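Local coordinates for protein purine nucleoside phosphorylase YlmD (Geobacillus stearothermophilus, PDB 6T0Y) that catalyses the zinc-dependent phosphorolysis of adenosine, inosine and S-methyl-5'-thioadenosine to the free base and the corresponding pentose 1-phosphate, and also deaminates adenosine, at residues A124-I129 / L141-W146. Numbering follows the deposited sequence.
Sequences ADCVPI and LAHAGW. With ZN (zinc ion), chain C.
C126, just before the first strand of a beta hairpin, and H143, on the second, meet at one zinc ion, a worked example of a hairpin setting ligands from neighbouring chain segments on one metal. C126, just ahead of strand 127-133, sets its SG anti to its own carbonyl carbon (chi1 -69°), where the sulfur is 2.6 Å from the zinc and lies 3.7 Å from CA of G145. H143 binds the same ion through NE2 at 2.0 Å; its ND1, on the far side of the ring, is hydrogen-bonded to D108, which probably helps fix the rotation of the imidazole. The CB of C126 approaches this ring obliquely.

From V127 onward the backbones run antiparallel. V127 exchanges two hydrogen bonds with A144, although its N-H meets the A144 oxygen from well above the carbonyl plane, 56° out of it. P128 faces H143 in a non-hydrogen-bonded pair, and its CA makes a CA-H...O contact with O of A142 at 3.6 Å. I129 then forms a second hydrogen-bonded pair, with A142, whose two bonds both lie in the carbonyl plane. On the face away from the zinc, its CD1 reaches CB of A144 at 3.9 Å, and helix 219-229 covers V127, I129 and A144. H81 adds a third protein ligand to complete the His-Cys-His catalytic zinc site of the YfiH/LACC1 family.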
loop_
_atom_site.group_PDB
_atom_site.type_symbol
_atom_site.label_atom_id
_atom_site.label_comp_id
_atom_site.label_asym_id
_atom_site.label_seq_id
_atom_site.Cartn_x
_atom_site.Cartn_y
_atom_site.Cartn_z
ATOM N N ALA A 124 2.709 -2.707 -7.367
ATOM C CA ALA A 124 2.706 -2.372 -8.796
ATOM C C ALA A 124 1.327 -2.639 -9.394
ATOM O O ALA A 124 1.210 -3.401 -10.358
ATOM C CB ALA A 124 3.743 -3.169 -9.568
ATOM N N ASP A 125 0.296 -2.072 -8.767
ATOM C CA ASP A 125 -1.105 -2.064 -9.187
ATOM C C ASP A 125 -2.063 -2.272 -8.015
ATOM O O ASP A 125 -3.161 -1.720 -7.994
ATOM C CB ASP A 125 -1.498 -3.150 -10.190
ATOM C CG ASP A 125 -1.120 -2.852 -11.638
ATOM O OD1 ASP A 125 -1.208 -3.808 -12.435
ATOM O OD2 ASP A 125 -0.746 -1.713 -12.011
ATOM N N CYS A 126 -1.684 -3.095 -7.039
ATOM C CA CYS A 126 -2.549 -3.335 -5.899
ATOM C C CYS A 126 -2.650 -2.080 -5.038
ATOM O O CYS A 126 -1.839 -1.175 -5.124
ATOM C CB CYS A 126 -2.002 -4.513 -5.093
ATOM S SG CYS A 126 -2.126 -6.125 -5.901
ATOM N N VAL A 127 -3.681 -2.009 -4.201
ATOM C CA VAL A 127 -3.971 -0.758 -3.504
ATOM C C VAL A 127 -3.124 -0.632 -2.245
ATOM O O VAL A 127 -3.215 -1.492 -1.353
ATOM C CB VAL A 127 -5.459 -0.645 -3.129
ATOM C CG1 VAL A 127 -5.715 0.645 -2.413
ATOM C CG2 VAL A 127 -6.337 -0.770 -4.345
ATOM N N PRO A 128 -2.330 0.430 -2.117
ATOM C CA PRO A 128 -1.662 0.701 -0.848
ATOM C C PRO A 128 -2.574 1.527 0.040
ATOM O O PRO A 128 -3.041 2.596 -0.359
ATOM C CB PRO A 128 -0.424 1.480 -1.275
ATOM C CG PRO A 128 -0.811 2.159 -2.538
ATOM C CD PRO A 128 -1.967 1.428 -3.142
ATOM N N ILE A 129 -2.813 1.055 1.255
ATOM C CA ILE A 129 -3.693 1.742 2.180
ATOM C C ILE A 129 -2.870 2.169 3.373
ATOM O O ILE A 129 -2.361 1.324 4.112
ATOM C CB ILE A 129 -4.870 0.882 2.634
ATOM C CG1 ILE A 129 -5.555 0.258 1.425
ATOM C CG2 ILE A 129 -5.843 1.725 3.418
ATOM C CD1 ILE A 129 -6.606 -0.740 1.777
ATOM N N LEU A 141 0.035 0.198 7.355
ATOM C CA LEU A 141 0.119 0.082 5.909
ATOM C C LEU A 141 -0.345 -1.302 5.502
ATOM O O LEU A 141 0.108 -2.302 6.056
ATOM C CB LEU A 141 1.565 0.343 5.468
ATOM C CG LEU A 141 1.868 0.351 3.977
ATOM C CD1 LEU A 141 1.005 1.315 3.205
ATOM C CD2 LEU A 141 3.349 0.666 3.794
ATOM N N ALA A 142 -1.259 -1.355 4.551
ATOM C CA ALA A 142 -1.806 -2.607 4.068
ATOM C C ALA A 142 -1.752 -2.663 2.549
ATOM O O ALA A 142 -1.838 -1.647 1.865
ATOM C CB ALA A 142 -3.252 -2.791 4.514
ATOM N N HIS A 143 -1.618 -3.876 2.053
ATOM C CA HIS A 143 -1.568 -4.221 0.638
ATOM C C HIS A 143 -2.868 -4.924 0.291
ATOM O O HIS A 143 -3.147 -6.006 0.798
ATOM C CB HIS A 143 -0.328 -5.110 0.452
ATOM C CG HIS A 143 -0.305 -5.951 -0.785
ATOM N ND1 HIS A 143 -0.450 -7.325 -0.750
ATOM C CD2 HIS A 143 -0.014 -5.639 -2.067
ATOM C CE1 HIS A 143 -0.333 -7.806 -1.973
ATOM N NE2 HIS A 143 -0.091 -6.800 -2.797
ATOM N N ALA A 144 -3.659 -4.320 -0.588
ATOM C CA ALA A 144 -4.966 -4.852 -0.960
ATOM C C ALA A 144 -5.120 -4.983 -2.478
ATOM O O ALA A 144 -5.486 -4.026 -3.155
ATOM C CB ALA A 144 -6.055 -3.966 -0.362
ATOM N N GLY A 145 -4.877 -6.177 -3.017
ATOM C CA GLY A 145 -5.403 -6.546 -4.315
ATOM C C GLY A 145 -6.818 -7.063 -4.158
ATOM O O GLY A 145 -7.450 -6.886 -3.120
ATOM N N TRP A 146 -7.329 -7.733 -5.189
ATOM C CA TRP A 146 -8.717 -8.166 -5.086
ATOM C C TRP A 146 -8.894 -9.185 -3.972
ATOM O O TRP A 146 -9.917 -9.191 -3.281
ATOM C CB TRP A 146 -9.254 -8.666 -6.426
ATOM C CG TRP A 146 -8.843 -10.033 -6.881
ATOM C CD1 TRP A 146 -7.839 -10.348 -7.754
ATOM C CD2 TRP A 146 -9.474 -11.268 -6.533
ATOM N NE1 TRP A 146 -7.809 -11.700 -7.963
ATOM C CE2 TRP A 146 -8.808 -12.289 -7.232
ATOM C CE3 TRP A 146 -10.540 -11.607 -5.703
ATOM C CZ2 TRP A 146 -9.167 -13.629 -7.118
ATOM C CZ3 TRP A 146 -10.899 -12.950 -5.598
ATOM C CH2 TRP A 146 -10.203 -13.938 -6.290
HETATM ZN ZN ZN C . -0.223 -7.333 -4.698
#